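Putative membrane anchored protein (Corynebacterium diphtheriae, PDB 3LSO) is of unknown function but is probably a membrane-anchored protein whose all-beta domains are likely to lie outside the cell. Local coordinates at residues Val209-Thr214 and Lys260-Arg265; Phe229-Ile234 and Ile252-Ser257. All coordinates share one frame; numbering follows the deposited sequence.

How the contacts relate
Contacts 1 and 2 belong to one beta sandwich and join the same two sheets at different depths, their centres 10 Å apart. Contact 1 lies in the core, where strand 208-214 faces strand 258-267 through four buried aliphatic side chains. Contact 2 sits near the end of the sandwich, where the end of strand 226-231 and the following turn meet the end of strand 247-253 and the following loop; it is only partly buried and adds an aromatic ring to the aliphatics. On the five-stranded sheet the two contacts are joined by probable backbone hydrogen bonds, Thr263 O to Phe230 N at 2.7 Å and Thr261 O to Asn232 N at 2.8 Å.

Contact 1: Val209-Thr214 and Lys260-Arg265; sequences VQITAT and KTITAR
Ile211 and Ile262 meet through their CG2 methyls across the gap between two beta sheets, and two residues further along Ala213 and Ala264 do the same through their CB atoms. At Ile211 the CB bond points toward 260-265, and CG1 lies beside the backbone N (chi1 -60°), which leaves CG2 trans to that N, leaning along the strand toward Ala213 as well as across the gap. Ile262 repeats this conformation (chi1 -48°), its CG2 likewise leaning both along its strand and across. The two branched side chains come together obliquely, CG2 against CG2 at 4.0 Å. Thr212, next in the chain, turns to the outer side of its sheet, where its OG1 is hydrogen-bonded to Ser249 OG. Ala213 faces inward again, and its CB lies 3.9 Å from Ala264 CB. With only methyls to accommodate, the backbones draw together here: the CA atoms of Ala213 and Ala264 are 6.5 Å apart, against 8.7 Å for Ile211 and Ile262. All four touching residues are buried, and they meet by van der Waals contact alone. Around them Ile282 of strand 278-285 packs on both isoleucines, Phe229 of strand 226-231 lies against Ile211 and Ala213, and Ile197 of strand 196-198 reaches Ile211 and Ala264. Strand 208-214 is the middle of the three-stranded sheet, between 196-198 and 247-253, while strand 258-267 lies between 278-285 and 226-231 in the facing sheet. This strand order is that of an immunoglobulin-like sandwich, in which the pair corresponds to the B and F strands at the centre of the core.

Contact 2: Phe229-Ile234 and Ile252-Ser257; sequences FFVNHI and IIFDTS
Val231 packs its two methyls on two side chains of the facing segment, Ile252 and Phe254. Its CG2 meets Ile252 CD1 tip to tip at 3.9 Å, while CG1 comes to the edge of the Phe254 ring, near the ring plane, 4.0 Å from CE2. The valine can serve both because CG1 is trans to the backbone N (chi1 176°) and CG2 lies beside it, the two branches forking toward 252-257. Ile252 reaches its partner with CG1 set between the backbone N and the carbonyl carbon (chi1 56°) and the rest of the chain extended to CD1. The CB bond of Phe254 runs across the contact rather than at it, and the ring brings its CE2 edge to the valine. In the next shell, Val231 opens a type I' beta turn that ends at Ile234, closed by Val231 N to Ile234 O at 3.1 Å and Ile234 N to Val231 O at 2.9 Å. Asn232 and His233 occupy the turn, and Asn232 OD1 accepts a hydrogen bond from Thr261 N, tying the hairpin to strand 258-267. Backbone bonds to Val209 and Lys206 hold Ile252 and Phe254 respectively, and the side chain of Lys260 lies against the phenylalanine. The contact itself is purely apolar and lacks directional bonds of its own; the valine's grip on the two residues thus depends on shape and on the backbone bonds that hold each segment, near one end of the sandwich, between a tight hairpin and the loop that leads to strand 258-267.

Contact 1: Val209-Thr214 and Lys260-Arg265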
loop_
_atom_site.group_PDB
_atom_site.type_symbol
_atom_site.label_atom_id
_atom_site.label_comp_id
_atom_site.label_asym_id
_atom_site.label_seq_id
_atom_site.Cartn_x
_atom_site.Cartn_y
_atom_site.Cartn_z
ATOM N N VAL B 209 -17.792 15.415 2.094
ATOM C CA VAL B 209 -16.936 14.250 1.928
ATOM C C VAL B 209 -15.850 14.274 2.978
ATOM O O VAL B 209 -14.980 15.150 2.963
ATOM C CB VAL B 209 -16.291 14.213 0.532
ATOM C CG1 VAL B 209 -15.323 13.033 0.414
ATOM C CG2 VAL B 209 -17.368 14.170 -0.544
ATOM N N GLN B 210 -15.912 13.313 3.894
ATOM C CA GLN B 210 -14.940 13.225 4.973
ATOM C C GLN B 210 -13.632 12.632 4.469
ATOM O O GLN B 210 -13.626 11.626 3.774
ATOM C CB GLN B 210 -15.495 12.425 6.157
ATOM C CG GLN B 210 -14.651 12.580 7.425
ATOM C CD GLN B 210 -15.406 12.276 8.712
ATOM O OE1 GLN B 210 -16.598 12.576 8.841
ATOM N NE2 GLN B 210 -14.706 11.696 9.678
ATOM N N ILE B 211 -12.528 13.280 4.805
ATOM C CA ILE B 211 -11.205 12.807 4.443
ATOM C C ILE B 211 -10.373 12.743 5.706
ATOM O O ILE B 211 -10.379 13.684 6.501
ATOM C CB ILE B 211 -10.503 13.767 3.459
ATOM C CG1 ILE B 211 -11.285 13.920 2.166
ATOM C CG2 ILE B 211 -9.123 13.258 3.121
ATOM C CD1 ILE B 211 -11.580 12.644 1.490
ATOM N N THR B 212 -9.633 11.654 5.871
ATOM C CA THR B 212 -8.870 11.410 7.094
ATOM C C THR B 212 -7.444 10.920 6.811
ATOM O O THR B 212 -7.242 9.949 6.074
ATOM C CB THR B 212 -9.645 10.430 7.985
ATOM O OG1 THR B 212 -10.729 11.138 8.590
ATOM C CG2 THR B 212 -8.776 9.824 9.069
ATOM N N ALA B 213 -6.460 11.612 7.377
ATOM C CA ALA B 213 -5.055 11.202 7.272
ATOM C C ALA B 213 -4.592 10.560 8.581
ATOM O O ALA B 213 -4.642 11.206 9.627
ATOM C CB ALA B 213 -4.179 12.408 6.936
ATOM N N THR B 214 -4.171 9.296 8.539
ATOM C CA THR B 214 -3.587 8.674 9.723
ATOM C C THR B 214 -2.092 8.985 9.760
ATOM O O THR B 214 -1.392 8.818 8.753
ATOM C CB THR B 214 -3.849 7.156 9.756
ATOM N N LYS B 260 -10.452 12.924 -8.600
ATOM C CA LYS B 260 -9.869 13.933 -7.757
ATOM C C LYS B 260 -8.674 13.350 -7.015
ATOM O O LYS B 260 -8.728 12.220 -6.534
ATOM C CB LYS B 260 -10.928 14.455 -6.804
ATOM C CG LYS B 260 -12.195 14.899 -7.551
ATOM C CD LYS B 260 -12.058 16.304 -8.114
ATOM C CE LYS B 260 -13.239 16.668 -8.958
ATOM N NZ LYS B 260 -12.973 17.903 -9.760
ATOM N N THR B 261 -7.576 14.101 -6.965
ATOM C CA THR B 261 -6.351 13.655 -6.313
ATOM C C THR B 261 -6.264 14.317 -4.954
ATOM O O THR B 261 -6.193 15.538 -4.848
ATOM C CB THR B 261 -5.129 14.039 -7.134
ATOM O OG1 THR B 261 -5.130 13.307 -8.365
ATOM C CG2 THR B 261 -3.908 13.664 -6.416
ATOM N N ILE B 262 -6.308 13.506 -3.911
ATOM C CA ILE B 262 -6.198 14.013 -2.564
ATOM C C ILE B 262 -4.785 13.755 -2.094
ATOM O O ILE B 262 -4.243 12.645 -2.264
ATOM C CB ILE B 262 -7.195 13.330 -1.618
ATOM C CG1 ILE B 262 -8.601 13.299 -2.236
ATOM C CG2 ILE B 262 -7.217 14.012 -0.259
ATOM C CD1 ILE B 262 -9.166 14.684 -2.599
ATOM N N THR B 263 -4.183 14.796 -1.521
ATOM C CA THR B 263 -2.839 14.693 -0.988
ATOM C C THR B 263 -2.864 15.166 0.448
ATOM O O THR B 263 -3.543 16.161 0.767
ATOM C CB THR B 263 -1.845 15.493 -1.832
ATOM O OG1 THR B 263 -1.945 15.062 -3.202
ATOM C CG2 THR B 263 -0.425 15.255 -1.347
ATOM N N ALA B 264 -2.176 14.423 1.316
ATOM C CA ALA B 264 -2.026 14.779 2.726
ATOM C C ALA B 264 -0.553 14.981 2.986
ATOM O O ALA B 264 0.284 14.169 2.539
ATOM C CB ALA B 264 -2.564 13.685 3.623
ATOM N N ARG B 265 -0.240 16.059 3.704
ATOM C CA ARG B 265 1.136 16.463 3.954
ATOM C C ARG B 265 1.295 16.826 5.417
ATOM O O ARG B 265 0.539 17.644 5.944
ATOM C CB ARG B 265 1.505 17.656 3.076
ATOM C CG ARG B 265 2.767 18.359 3.523
ATOM C CD ARG B 265 3.320 19.298 2.475
ATOM N NE ARG B 265 3.886 18.554 1.360
ATOM C CZ ARG B 265 4.295 19.107 0.225
ATOM N NH1 ARG B 265 4.218 20.418 0.058
ATOM N NH2 ARG B 265 4.784 18.347 -0.746
#

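Contact 2: Phe229-Ile234 and Ile252-Ser257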
loop_
_atom_site.group_PDB
_atom_site.type_symbol
_atom_site.label_atom_id
_atom_site.label_comp_id
_atom_site.label_asym_id
_atom_site.label_seq_id
_atom_site.Cartn_x
_atom_site.Cartn_y
_atom_site.Cartn_z
ATOM N N PHE B 229 -4.059 19.354 3.672
ATOM C CA PHE B 229 -4.666 18.563 2.617
ATOM C C PHE B 229 -4.587 19.314 1.307
ATOM O O PHE B 229 -4.463 20.544 1.289
ATOM C CB PHE B 229 -6.116 18.231 2.956
ATOM C CG PHE B 229 -6.252 17.235 4.069
ATOM C CD1 PHE B 229 -6.420 17.649 5.368
ATOM C CD2 PHE B 229 -6.190 15.879 3.810
ATOM C CE1 PHE B 229 -6.546 16.730 6.382
ATOM C CE2 PHE B 229 -6.318 14.970 4.811
ATOM C CZ PHE B 229 -6.495 15.396 6.106
ATOM N N PHE B 230 -4.631 18.568 0.213
ATOM C CA PHE B 230 -4.658 19.169 -1.099
ATOM C C PHE B 230 -5.680 18.448 -1.942
ATOM O O PHE B 230 -5.836 17.222 -1.850
ATOM C CB PHE B 230 -3.311 19.031 -1.780
ATOM C CG PHE B 230 -2.216 19.801 -1.132
ATOM C CD1 PHE B 230 -1.807 21.015 -1.656
ATOM C CD2 PHE B 230 -1.546 19.290 -0.031
ATOM C CE1 PHE B 230 -0.757 21.725 -1.079
ATOM C CE2 PHE B 230 -0.495 20.007 0.563
ATOM C CZ PHE B 230 -0.107 21.228 0.034
ATOM N N VAL B 231 -6.373 19.213 -2.769
ATOM C CA VAL B 231 -7.254 18.649 -3.764
ATOM C C VAL B 231 -6.643 19.086 -5.074
ATOM O O VAL B 231 -6.307 20.262 -5.239
ATOM C CB VAL B 231 -8.703 19.163 -3.636
ATOM C CG1 VAL B 231 -9.536 18.614 -4.752
ATOM C CG2 VAL B 231 -9.306 18.735 -2.328
ATOM N N ASN B 232 -6.463 18.134 -5.979
ATOM C CA ASN B 232 -5.825 18.404 -7.248
ATOM C C ASN B 232 -4.648 19.352 -7.135
ATOM O O ASN B 232 -4.538 20.341 -7.868
ATOM C CB ASN B 232 -6.853 18.863 -8.275
ATOM C CG ASN B 232 -7.602 17.688 -8.921
ATOM O OD1 ASN B 232 -7.520 16.531 -8.483
ATOM N ND2 ASN B 232 -8.326 17.984 -9.973
ATOM N N HIS B 233 -3.779 19.013 -6.186
ATOM C CA HIS B 233 -2.506 19.701 -5.900
ATOM C C HIS B 233 -2.577 21.173 -5.464
ATOM O O HIS B 233 -1.597 21.931 -5.591
ATOM C CB HIS B 233 -1.479 19.480 -7.023
ATOM C CG HIS B 233 -0.985 18.064 -7.119
ATOM N ND1 HIS B 233 -0.149 17.631 -8.129
ATOM C CD2 HIS B 233 -1.224 16.981 -6.340
ATOM C CE1 HIS B 233 0.118 16.350 -7.960
ATOM N NE2 HIS B 233 -0.522 15.933 -6.881
ATOM N N ILE B 234 -3.717 21.558 -4.899
ATOM C CA ILE B 234 -3.893 22.914 -4.370
ATOM C C ILE B 234 -4.390 22.873 -2.911
ATOM O O ILE B 234 -5.321 22.146 -2.583
ATOM C CB ILE B 234 -4.810 23.743 -5.322
ATOM C CG1 ILE B 234 -4.004 24.167 -6.564
ATOM C CG2 ILE B 234 -5.403 24.951 -4.611
ATOM C CD1 ILE B 234 -4.780 24.093 -7.901
ATOM N N ILE B 252 -14.875 17.990 2.753
ATOM C CA ILE B 252 -14.838 18.842 1.553
ATOM C C ILE B 252 -16.035 18.673 0.623
ATOM O O ILE B 252 -16.642 17.605 0.565
ATOM C CB ILE B 252 -13.560 18.626 0.755
ATOM C CG1 ILE B 252 -13.394 17.161 0.391
ATOM C CG2 ILE B 252 -12.340 19.090 1.554
ATOM C CD1 ILE B 252 -12.059 16.913 -0.241
ATOM N N ILE B 253 -16.383 19.722 -0.112
ATOM C CA ILE B 253 -17.523 19.639 -1.019
ATOM C C ILE B 253 -17.024 19.823 -2.445
ATOM O O ILE B 253 -16.457 20.855 -2.757
ATOM C CB ILE B 253 -18.588 20.714 -0.671
ATOM C CG1 ILE B 253 -19.105 20.507 0.762
ATOM C CG2 ILE B 253 -19.718 20.682 -1.672
ATOM C CD1 ILE B 253 -19.860 21.699 1.375
ATOM N N PHE B 254 -17.217 18.844 -3.315
ATOM C CA PHE B 254 -16.744 19.011 -4.679
ATOM C C PHE B 254 -17.699 19.833 -5.536
ATOM O O PHE B 254 -18.907 19.848 -5.310
ATOM C CB PHE B 254 -16.494 17.663 -5.327
ATOM C CG PHE B 254 -15.359 16.906 -4.715
ATOM C CD1 PHE B 254 -15.604 15.839 -3.857
ATOM C CD2 PHE B 254 -14.040 17.254 -4.992
ATOM C CE1 PHE B 254 -14.564 15.130 -3.286
ATOM C CE2 PHE B 254 -12.984 16.544 -4.416
ATOM C CZ PHE B 254 -13.249 15.484 -3.567
ATOM N N ASP B 255 -17.147 20.510 -6.535
ATOM C CA ASP B 255 -17.955 21.324 -7.434
ATOM C C ASP B 255 -18.283 20.597 -8.721
ATOM O O ASP B 255 -19.377 20.738 -9.233
ATOM C CB ASP B 255 -17.198 22.589 -7.783
ATOM C CG ASP B 255 -17.106 23.548 -6.624
ATOM O OD1 ASP B 255 -18.188 23.889 -6.095
ATOM O OD2 ASP B 255 -15.965 23.960 -6.273
ATOM N N THR B 256 -17.328 19.818 -9.232
ATOM C CA THR B 256 -17.407 19.177 -10.547
ATOM C C THR B 256 -16.976 17.719 -10.429
ATOM O O THR B 256 -16.132 17.394 -9.595
ATOM C CB THR B 256 -16.432 19.866 -11.552
ATOM O OG1 THR B 256 -15.105 19.861 -11.017
ATOM C CG2 THR B 256 -16.844 21.320 -11.845
ATOM N N SER B 257 -17.524 16.842 -11.262
ATOM C CA SER B 257 -17.068 15.453 -11.271
ATOM C C SER B 257 -15.664 15.311 -11.898
ATOM O O SER B 257 -15.182 16.221 -12.587
ATOM C CB SER B 257 -18.106 14.508 -11.916
ATOM O OG SER B 257 -18.202 14.650 -13.315
#